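Long-range contacts in putative alpha-L-fucosidase (Bacteroides thetaiotaomicron, PDB 4H41), which is a putative alpha-L-fucosidase with a TIM-barrel fold, probably hydrolysing fucose-containing host glycans: residues S196-G201 with A241-H246; E55-F60 with A109-M114; R284-K289 with S321-A326. One frame throughout, in Å; residues are numbered along the deposited sequence.

Contact 1 of 3, residues S196-G201 with A241-H246; sequences SPWIDG and AFQDGH
Ala-241 O takes a short hydrogen bond from Ser-196 OG, 2.7 Å long and nearly along the C=O axis. The two residues lie at the C-terminal ends of neighbouring parallel strands, 193-195 and 239-243, of the eight-stranded TIM barrel. Ser-196 OG also bonds to Asn-273, so it ties the end of strand 193-195 to strands 239-243 and 269-273. Gln-243 extends the pairing with two donors. Its backbone N gives an almost straight bond to Pro-197 O at 2.8 Å. Its side-chain NE2 reaches Ser-196 O at 2.9 Å, with the acceptor in the amide plane, and has Glu-165 as a second partner. Pro-197 CG sits over one face of the Phe-242 ring, 3.7 Å from its centroid. This is a CH-pi contact. Trp-198 CG lies between its backbone N and carbonyl carbon (chi1 78°). This sets the indole so that CD1 stands over the imidazole face of His-246, with the two rings inclined at 40°. Trp-198 CB touches the same imidazole at CE1. Farther along, a water bridges the two segments. It accepts from Ile-199 N and His-246 N, donates to Gln-243 O, and lies in the imidazole plane, 2.7 Å from His-246 ND1.

Contact 2 of 3, residues E55-F60 with A109-M114; sequences EWDLDF and AEKYNM
Asp-57 holds CG anti to its backbone N (chi1 172°), which carries the carboxylate across to the end of helix 101-111. Lys-111 answers with a fully extended chain that delivers NZ to the same place. Both Lys-111 and Tyr-112 grip a single oxygen, Asp-57 OD1. Lys-111 NZ forms a salt bridge to Asp-57 OD1 at 2.9 Å. Tyr-112 OH donates to Asp-57 OD1 at 2.7 Å. The two donors come from opposite faces of the carboxylate plane, and both are well out of it. The oxygen lies at the edge of the tyrosine ring, near its plane. Asp-57 OD2 has its own partner, Gln-61, so both oxygens are held and the carboxylate is probably fixed in rotation. With an alanine here, the Lys-111 ammonium would probably lose its counter-charge and the Tyr-112 hydroxyl its acceptor.

The apolar half of the contact centres on Phe-60. Its CB packs against Tyr-112 CD2 at 3.6 Å. Ring atom Phe-60 CE2 lies 3.7 Å from Ala-109 N. Met-114, a selenomethionine, extends its chain obliquely to the ring. SE comes within 3.8 Å of Phe-60 CD2, an oblique Met-aromatic contact. Leu-108 also packs on Phe-60. Helix 101-111 ends in a Schellman motif. Met-114 N bonds to Ala-109 O at 2.7 Å, and Asn-113 N bonds to Glu-110 O. Asn-113 is the C-prime residue with positive phi. It also belongs to a pocket holding a polyether molecule, probably from the crystallisation liquor. The whole contact joins two neighbouring outer helices, 53-65 and 101-111, in the helical layer of a TIM barrel.

Contact 3 of 3, residues R284-K289 with S321-A326; sequences RFLPIK and SAYLQA
Leu-286 and Tyr-323 meet where the loop leading into helix 290-302 packs on the turn before helix 324-337. These are outer helices of the TIM barrel. Leu-286 CD2 stands over the centre of the Tyr-323 ring, 3.5 Å from the centroid and 12° off its normal. This is a CH-pi contact over the face. Tyr-323 CG is anti to its carbonyl carbon, and chi1 -52° turns the ring so that one face lies under Leu-286 CD2. The other methyl, Leu-286 CD1, faces the amide of Gln-325.

Pro-287 carries much of the apolar packing. Its CD touches Tyr-323 CB at 3.6 Å. Its CG meets Ala-326 CB at 3.9 Å and also lies close to Gln-325 CB. The proline thus sits against the first turn of helix 324-337.

Subunit packing covers this region too. Pro-47 of the third subunit packs on Leu-286, and Gln-325 of the second subunit touches Tyr-323.

Within 321-326, Ser-321 OG accepts from Tyr-323 N at 3.0 Å, an ST turn. No direct hydrogen bond joins the segments. Instead a water donates to Phe-285 O at 2.7 Å and lies 2.8 Å from Tyr-323 OH.

The contacts belong to one TIM barrel and follow in series along the chain: contact 2, then contact 1, then contact 3. Contact 1 lies at the ends of barrel strands 193-195 and 239-243, its centre about 11 Å from the chain centre. The centres of contacts 2 and 3 are each about 17 Å from it. The centres of contacts 1 and 2 are 28 Å apart, on opposite sides of the chain centre. Contact 3 is about 20 Å from contact 1 and 21 Å from contact 2, centre to centre. None touches another. Contact 1 ties strand ends of the barrel and meets no other chain. Contact 2 pairs two outer helices and reaches the second subunit. Contact 3 sets a loop on the start of an outer helix, where a second and a third subunit also pack.

Contact 1 of 3, residues S196-G201 with A241-H246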
loop_
_atom_site.group_PDB
_atom_site.type_symbol
_atom_site.label_atom_id
_atom_site.label_comp_id
_atom_site.label_asym_id
_atom_site.label_seq_id
_atom_site.Cartn_x
_atom_site.Cartn_y
_atom_site.Cartn_z
ATOM N N SER B 196 19.749 -18.180 -0.914
ATOM C CA SER B 196 18.571 -17.807 -1.701
ATOM C C SER B 196 18.893 -16.561 -2.547
ATOM O O SER B 196 18.480 -15.434 -2.254
ATOM C CB SER B 196 17.331 -17.598 -0.833
ATOM O OG SER B 196 16.202 -17.423 -1.683
ATOM N N PRO B 197 19.701 -16.762 -3.592
ATOM C CA PRO B 197 20.031 -15.648 -4.505
ATOM C C PRO B 197 18.828 -15.303 -5.392
ATOM O O PRO B 197 17.782 -15.924 -5.258
ATOM C CB PRO B 197 21.180 -16.226 -5.335
ATOM C CG PRO B 197 20.904 -17.706 -5.364
ATOM C CD PRO B 197 20.284 -18.032 -4.059
ATOM N N TRP B 198 18.979 -14.352 -6.297
ATOM C CA TRP B 198 17.907 -13.994 -7.238
ATOM C C TRP B 198 18.483 -14.032 -8.658
ATOM O O TRP B 198 19.689 -14.167 -8.829
ATOM C CB TRP B 198 17.241 -12.649 -6.878
ATOM C CG TRP B 198 17.988 -11.407 -7.255
ATOM C CD1 TRP B 198 17.810 -10.662 -8.380
ATOM C CD2 TRP B 198 18.882 -10.661 -6.418
ATOM N NE1 TRP B 198 18.637 -9.554 -8.351
ATOM C CE2 TRP B 198 19.268 -9.507 -7.139
ATOM C CE3 TRP B 198 19.471 -10.899 -5.167
ATOM C CZ2 TRP B 198 20.243 -8.625 -6.665
ATOM C CZ3 TRP B 198 20.381 -9.982 -4.672
ATOM C CH2 TRP B 198 20.794 -8.890 -5.430
ATOM N N ILE B 199 17.615 -14.039 -9.656
ATOM C CA ILE B 199 17.999 -14.072 -11.067
ATOM C C ILE B 199 17.995 -12.638 -11.544
ATOM O O ILE B 199 17.028 -11.935 -11.316
ATOM C CB ILE B 199 17.075 -14.968 -11.935
ATOM C CG1 ILE B 199 17.027 -16.409 -11.359
ATOM C CG2 ILE B 199 17.540 -14.944 -13.402
ATOM C CD1 ILE B 199 15.894 -17.253 -11.883
ATOM N N ASP B 200 19.025 -12.218 -12.256
ATOM C CA ASP B 200 19.137 -10.820 -12.719
ATOM C C ASP B 200 18.280 -10.582 -13.985
ATOM O O ASP B 200 18.785 -10.205 -15.058
ATOM C CB ASP B 200 20.613 -10.537 -12.996
ATOM C CG ASP B 200 20.924 -9.108 -13.356
ATOM O OD1 ASP B 200 20.240 -8.197 -12.821
ATOM O OD2 ASP B 200 21.842 -8.897 -14.172
ATOM N N GLY B 201 16.987 -10.803 -13.824
ATOM C CA GLY B 201 16.027 -10.747 -14.912
ATOM C C GLY B 201 15.405 -9.399 -15.163
ATOM O O GLY B 201 15.803 -8.394 -14.579
ATOM N N ALA B 241 18.265 -21.906 -3.396
ATOM C CA ALA B 241 16.836 -21.602 -3.548
ATOM C C ALA B 241 16.678 -20.287 -4.258
ATOM O O ALA B 241 16.418 -19.266 -3.622
ATOM C CB ALA B 241 16.149 -21.571 -2.172
ATOM N N PHE B 242 16.850 -20.270 -5.574
ATOM C CA PHE B 242 16.705 -18.993 -6.274
ATOM C C PHE B 242 15.325 -18.411 -6.052
ATOM O O PHE B 242 14.323 -19.112 -6.136
ATOM C CB PHE B 242 16.929 -19.084 -7.790
ATOM C CG PHE B 242 18.361 -18.980 -8.240
ATOM C CD1 PHE B 242 18.941 -17.744 -8.479
ATOM C CD2 PHE B 242 19.118 -20.119 -8.463
ATOM C CE1 PHE B 242 20.267 -17.654 -8.877
ATOM C CE2 PHE B 242 20.439 -20.026 -8.859
ATOM C CZ PHE B 242 20.999 -18.797 -9.076
ATOM N N GLN B 243 15.296 -17.105 -5.788
ATOM C CA GLN B 243 14.079 -16.314 -5.794
ATOM C C GLN B 243 13.556 -16.419 -7.222
ATOM O O GLN B 243 14.334 -16.257 -8.162
ATOM C CB GLN B 243 14.376 -14.869 -5.398
ATOM C CG GLN B 243 14.859 -14.757 -3.971
ATOM C CD GLN B 243 15.462 -13.405 -3.700
ATOM O OE1 GLN B 243 14.864 -12.402 -4.025
ATOM N NE2 GLN B 243 16.674 -13.339 -3.116
ATOM N N ASP B 244 12.277 -16.747 -7.403
ATOM C CA ASP B 244 11.764 -17.004 -8.765
ATOM C C ASP B 244 11.079 -15.811 -9.442
ATOM O O ASP B 244 10.571 -15.958 -10.548
ATOM C CB ASP B 244 10.779 -18.171 -8.696
ATOM C CG ASP B 244 9.493 -17.912 -7.944
ATOM O OD1 ASP B 244 9.292 -16.734 -7.435
ATOM O OD2 ASP B 244 8.657 -18.832 -7.883
ATOM N N GLY B 245 11.016 -14.660 -8.783
ATOM C CA GLY B 245 10.184 -13.574 -9.262
ATOM C C GLY B 245 10.729 -12.562 -10.215
ATOM O O GLY B 245 9.937 -11.755 -10.702
ATOM N N HIS B 246 12.046 -12.529 -10.464
ATOM C CA HIS B 246 12.602 -11.451 -11.286
ATOM C C HIS B 246 12.617 -11.750 -12.782
ATOM O O HIS B 246 13.013 -10.883 -13.558
ATOM C CB HIS B 246 14.010 -11.083 -10.820
ATOM C CG HIS B 246 14.073 -10.666 -9.379
ATOM N ND1 HIS B 246 14.150 -11.599 -8.370
ATOM C CD2 HIS B 246 14.028 -9.436 -8.821
ATOM C CE1 HIS B 246 14.220 -10.908 -7.232
ATOM N NE2 HIS B 246 14.174 -9.608 -7.459
HETATM O O HOH W 1 14.545 -14.009 -9.551
#

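Contact 2 of 3, residues E55-F60 with A109-M114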
loop_
_atom_site.group_PDB
_atom_site.type_symbol
_atom_site.label_atom_id
_atom_site.label_comp_id
_atom_site.label_asym_id
_atom_site.label_seq_id
_atom_site.Cartn_x
_atom_site.Cartn_y
_atom_site.Cartn_z
ATOM N N GLU B 55 -0.001 -14.430 18.294
ATOM C CA GLU B 55 -0.193 -14.356 16.848
ATOM C C GLU B 55 0.764 -15.282 16.116
ATOM O O GLU B 55 0.362 -15.958 15.157
ATOM C CB GLU B 55 0.011 -12.921 16.361
ATOM C CG GLU B 55 -1.088 -11.962 16.799
ATOM C CD GLU B 55 -1.038 -11.519 18.243
ATOM O OE1 GLU B 55 0.075 -11.480 18.816
ATOM O OE2 GLU B 55 -2.102 -11.169 18.796
ATOM N N TRP B 56 2.015 -15.367 16.581
ATOM C CA TRP B 56 2.990 -16.252 15.916
ATOM C C TRP B 56 2.612 -17.705 16.117
ATOM O O TRP B 56 2.677 -18.488 15.166
ATOM C CB TRP B 56 4.408 -15.968 16.393
ATOM C CG TRP B 56 5.035 -14.855 15.625
ATOM C CD1 TRP B 56 5.331 -13.602 16.069
ATOM C CD2 TRP B 56 5.384 -14.886 14.241
ATOM N NE1 TRP B 56 5.889 -12.863 15.052
ATOM C CE2 TRP B 56 5.923 -13.625 13.915
ATOM C CE3 TRP B 56 5.243 -15.839 13.223
ATOM C CZ2 TRP B 56 6.319 -13.292 12.605
ATOM C CZ3 TRP B 56 5.738 -15.537 11.961
ATOM C CH2 TRP B 56 6.259 -14.271 11.667
ATOM N N ASP B 57 2.127 -18.075 17.298
ATOM C CA ASP B 57 1.657 -19.439 17.546
ATOM C C ASP B 57 0.520 -19.792 16.583
ATOM O O ASP B 57 0.525 -20.863 15.963
ATOM C CB ASP B 57 1.192 -19.591 18.991
ATOM C CG ASP B 57 0.524 -20.928 19.238
ATOM O OD1 ASP B 57 1.253 -21.933 19.377
ATOM O OD2 ASP B 57 -0.717 -20.985 19.176
ATOM N N LEU B 58 -0.429 -18.893 16.435
ATOM C CA LEU B 58 -1.541 -19.121 15.500
ATOM C C LEU B 58 -1.036 -19.218 14.045
ATOM O O LEU B 58 -1.502 -20.067 13.285
ATOM C CB LEU B 58 -2.567 -18.002 15.651
ATOM C CG LEU B 58 -3.751 -17.995 14.686
ATOM C CD1 LEU B 58 -4.583 -19.270 14.847
ATOM C CD2 LEU B 58 -4.647 -16.752 14.917
ATOM N N ASP B 59 -0.046 -18.400 13.667
ATOM C CA ASP B 59 0.484 -18.508 12.307
ATOM C C ASP B 59 1.171 -19.827 12.078
ATOM O O ASP B 59 1.016 -20.401 10.991
ATOM C CB ASP B 59 1.448 -17.355 11.920
ATOM C CG ASP B 59 0.980 -16.742 10.626
ATOM O OD1 ASP B 59 -0.231 -16.510 10.494
ATOM O OD2 ASP B 59 1.827 -16.525 9.729
ATOM N N PHE B 60 1.866 -20.350 13.073
ATOM C CA PHE B 60 2.510 -21.660 12.923
ATOM C C PHE B 60 1.443 -22.747 12.708
ATOM O O PHE B 60 1.676 -23.713 11.967
ATOM C CB PHE B 60 3.402 -21.976 14.112
ATOM C CG PHE B 60 4.843 -21.528 13.933
ATOM C CD1 PHE B 60 5.162 -20.170 13.846
ATOM C CD2 PHE B 60 5.879 -22.456 13.880
ATOM C CE1 PHE B 60 6.485 -19.747 13.678
ATOM C CE2 PHE B 60 7.209 -22.030 13.757
ATOM C CZ PHE B 60 7.503 -20.677 13.701
ATOM N N ALA B 109 8.763 -23.861 16.593
ATOM C CA ALA B 109 9.158 -24.914 15.653
ATOM C C ALA B 109 9.121 -26.263 16.332
ATOM O O ALA B 109 8.638 -27.231 15.730
ATOM C CB ALA B 109 10.540 -24.642 15.073
ATOM N N GLU B 110 9.549 -26.336 17.600
ATOM C CA GLU B 110 9.517 -27.611 18.303
ATOM C C GLU B 110 8.082 -28.043 18.596
ATOM O O GLU B 110 7.732 -29.212 18.417
ATOM C CB GLU B 110 10.313 -27.525 19.595
ATOM C CG GLU B 110 10.360 -28.853 20.330
ATOM C CD GLU B 110 11.284 -28.911 21.523
ATOM O OE1 GLU B 110 11.947 -27.888 21.816
ATOM O OE2 GLU B 110 11.310 -29.977 22.185
ATOM N N LYS B 111 7.260 -27.112 19.010
ATOM C CA LYS B 111 5.851 -27.384 19.299
ATOM C C LYS B 111 5.133 -27.971 18.079
ATOM O O LYS B 111 4.346 -28.899 18.226
ATOM C CB LYS B 111 5.155 -26.090 19.726
ATOM C CG LYS B 111 3.750 -26.280 20.250
ATOM C CD LYS B 111 3.167 -24.955 20.695
ATOM C CE LYS B 111 1.712 -25.081 21.041
ATOM N NZ LYS B 111 1.182 -23.787 21.569
ATOM N N TYR B 112 5.413 -27.442 16.888
ATOM C CA TYR B 112 4.726 -27.880 15.666
ATOM C C TYR B 112 5.571 -28.808 14.810
ATOM O O TYR B 112 5.208 -29.073 13.673
ATOM C CB TYR B 112 4.258 -26.648 14.869
ATOM C CG TYR B 112 3.191 -25.889 15.622
ATOM C CD1 TYR B 112 1.901 -26.379 15.713
ATOM C CD2 TYR B 112 3.500 -24.738 16.341
ATOM C CE1 TYR B 112 0.940 -25.747 16.485
ATOM C CE2 TYR B 112 2.537 -24.077 17.090
ATOM C CZ TYR B 112 1.260 -24.600 17.184
ATOM O OH TYR B 112 0.297 -24.000 17.947
ATOM N N ASN B 113 6.652 -29.374 15.392
ATOM C CA ASN B 113 7.533 -30.344 14.783
ATOM C C ASN B 113 8.040 -29.875 13.414
ATOM O O ASN B 113 7.922 -30.565 12.399
ATOM C CB ASN B 113 6.853 -31.714 14.688
ATOM C CG ASN B 113 7.847 -32.853 14.512
ATOM O OD1 ASN B 113 8.945 -32.849 15.068
ATOM N ND2 ASN B 113 7.506 -33.847 13.725
HETATM N N MSE B 114 8.619 -28.696 13.404
HETATM C CA MSE B 114 9.242 -28.106 12.233
HETATM C C MSE B 114 10.745 -27.937 12.469
HETATM O O MSE B 114 11.190 -27.893 13.614
HETATM C CB MSE B 114 8.595 -26.753 11.908
HETATM C CG MSE B 114 7.129 -26.873 11.406
HETATM SE SE MSE B 114 6.461 -25.145 11.307
HETATM C CE MSE B 114 4.611 -25.521 11.022
#

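Contact 3 of 3, residues R284-K289 with S321-A326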
loop_
_atom_site.group_PDB
_atom_site.type_symbol
_atom_site.label_atom_id
_atom_site.label_comp_id
_atom_site.label_asym_id
_atom_site.label_seq_id
_atom_site.Cartn_x
_atom_site.Cartn_y
_atom_site.Cartn_z
ATOM N N ARG B 284 4.647 -1.987 -3.606
ATOM C CA ARG B 284 5.700 -2.947 -3.323
ATOM C C ARG B 284 5.671 -3.279 -1.850
ATOM O O ARG B 284 6.211 -2.518 -1.073
ATOM C CB ARG B 284 7.052 -2.367 -3.770
ATOM C CG ARG B 284 7.077 -2.157 -5.302
ATOM C CD ARG B 284 8.333 -1.473 -5.770
ATOM N NE ARG B 284 9.495 -2.346 -5.788
ATOM C CZ ARG B 284 9.766 -3.266 -6.720
ATOM N NH1 ARG B 284 8.912 -3.487 -7.728
ATOM N NH2 ARG B 284 10.876 -3.982 -6.645
ATOM N N PHE B 285 5.005 -4.374 -1.410
ATOM C CA PHE B 285 4.399 -5.452 -2.192
ATOM C C PHE B 285 3.194 -5.994 -1.484
ATOM O O PHE B 285 3.148 -5.966 -0.260
ATOM C CB PHE B 285 5.400 -6.625 -2.367
ATOM C CG PHE B 285 6.761 -6.235 -2.888
ATOM C CD1 PHE B 285 7.010 -6.177 -4.251
ATOM C CD2 PHE B 285 7.810 -5.992 -2.014
ATOM C CE1 PHE B 285 8.278 -5.814 -4.730
ATOM C CE2 PHE B 285 9.069 -5.635 -2.492
ATOM C CZ PHE B 285 9.300 -5.582 -3.849
ATOM N N LEU B 286 2.229 -6.504 -2.256
ATOM C CA LEU B 286 1.039 -7.167 -1.732
ATOM C C LEU B 286 0.987 -8.589 -2.263
ATOM O O LEU B 286 1.826 -8.967 -3.095
ATOM C CB LEU B 286 -0.216 -6.356 -2.113
ATOM C CG LEU B 286 -0.372 -5.075 -1.312
ATOM C CD1 LEU B 286 -1.511 -4.257 -1.889
ATOM C CD2 LEU B 286 -0.609 -5.355 0.143
ATOM N N PRO B 287 0.074 -9.423 -1.708
ATOM C CA PRO B 287 0.031 -10.820 -2.147
ATOM C C PRO B 287 -0.109 -11.010 -3.659
ATOM O O PRO B 287 -0.786 -10.239 -4.378
ATOM C CB PRO B 287 -1.177 -11.373 -1.397
ATOM C CG PRO B 287 -1.240 -10.510 -0.140
ATOM C CD PRO B 287 -0.898 -9.181 -0.615
ATOM N N ILE B 288 0.542 -12.076 -4.148
ATOM C CA ILE B 288 0.520 -12.425 -5.564
ATOM C C ILE B 288 -0.831 -12.979 -5.993
ATOM O O ILE B 288 -1.568 -13.585 -5.219
ATOM C CB ILE B 288 1.672 -13.441 -5.865
ATOM C CG1 ILE B 288 2.062 -13.432 -7.343
ATOM C CG2 ILE B 288 1.329 -14.844 -5.399
ATOM C CD1 ILE B 288 3.353 -14.212 -7.628
ATOM N N LYS B 289 -1.127 -12.813 -7.281
ATOM C CA LYS B 289 -2.226 -13.494 -7.935
ATOM C C LYS B 289 -1.943 -15.025 -7.910
ATOM O O LYS B 289 -0.878 -15.475 -8.343
ATOM C CB LYS B 289 -2.375 -12.997 -9.394
ATOM C CG LYS B 289 -3.392 -13.788 -10.194
ATOM C CD LYS B 289 -3.548 -13.268 -11.629
ATOM C CE LYS B 289 -4.216 -11.948 -11.740
ATOM N NZ LYS B 289 -4.532 -11.656 -13.177
ATOM N N SER B 321 -2.794 -12.498 8.036
ATOM C CA SER B 321 -2.134 -11.315 7.509
ATOM C C SER B 321 -3.050 -10.089 7.459
ATOM O O SER B 321 -4.227 -10.184 7.097
ATOM C CB SER B 321 -1.608 -11.551 6.098
ATOM O OG SER B 321 -0.955 -10.377 5.637
ATOM N N ALA B 322 -2.429 -8.908 7.652
ATOM C CA ALA B 322 -3.099 -7.609 7.459
ATOM C C ALA B 322 -3.511 -7.414 5.995
ATOM O O ALA B 322 -4.376 -6.589 5.699
ATOM C CB ALA B 322 -2.159 -6.482 7.883
ATOM N N TYR B 323 -2.850 -8.134 5.055
ATOM C CA TYR B 323 -3.177 -8.116 3.651
ATOM C C TYR B 323 -4.191 -9.223 3.451
ATOM O O TYR B 323 -3.817 -10.390 3.329
ATOM C CB TYR B 323 -1.923 -8.340 2.769
ATOM C CG TYR B 323 -0.751 -7.436 3.078
ATOM C CD1 TYR B 323 -0.947 -6.124 3.541
ATOM C CD2 TYR B 323 0.553 -7.847 2.834
ATOM C CE1 TYR B 323 0.122 -5.260 3.727
ATOM C CE2 TYR B 323 1.636 -7.004 3.069
ATOM C CZ TYR B 323 1.418 -5.712 3.517
ATOM O OH TYR B 323 2.465 -4.862 3.771
ATOM N N LEU B 324 -5.473 -8.871 3.407
ATOM C CA LEU B 324 -6.560 -9.863 3.367
ATOM C C LEU B 324 -6.564 -10.663 2.070
ATOM O O LEU B 324 -7.131 -11.753 2.041
ATOM C CB LEU B 324 -7.922 -9.235 3.621
ATOM C CG LEU B 324 -8.065 -8.496 4.982
ATOM C CD1 LEU B 324 -9.477 -7.957 5.136
ATOM C CD2 LEU B 324 -7.736 -9.411 6.132
ATOM N N GLN B 325 -5.839 -10.198 1.047
ATOM C CA GLN B 325 -5.653 -10.949 -0.206
ATOM C C GLN B 325 -4.855 -12.227 0.060
ATOM O O GLN B 325 -4.937 -13.181 -0.712
ATOM C CB GLN B 325 -4.931 -10.101 -1.290
ATOM C CG GLN B 325 -5.509 -8.688 -1.504
ATOM C CD GLN B 325 -4.880 -7.619 -0.627
ATOM O OE1 GLN B 325 -4.402 -7.891 0.488
ATOM N NE2 GLN B 325 -4.843 -6.394 -1.099
ATOM N N ALA B 326 -4.074 -12.237 1.144
ATOM C CA ALA B 326 -3.288 -13.386 1.590
ATOM C C ALA B 326 -4.173 -14.527 2.082
ATOM O O ALA B 326 -3.924 -15.665 1.710
ATOM C CB ALA B 326 -2.327 -12.986 2.696
HETATM O O HOH W 2 4.538 -5.404 1.964
#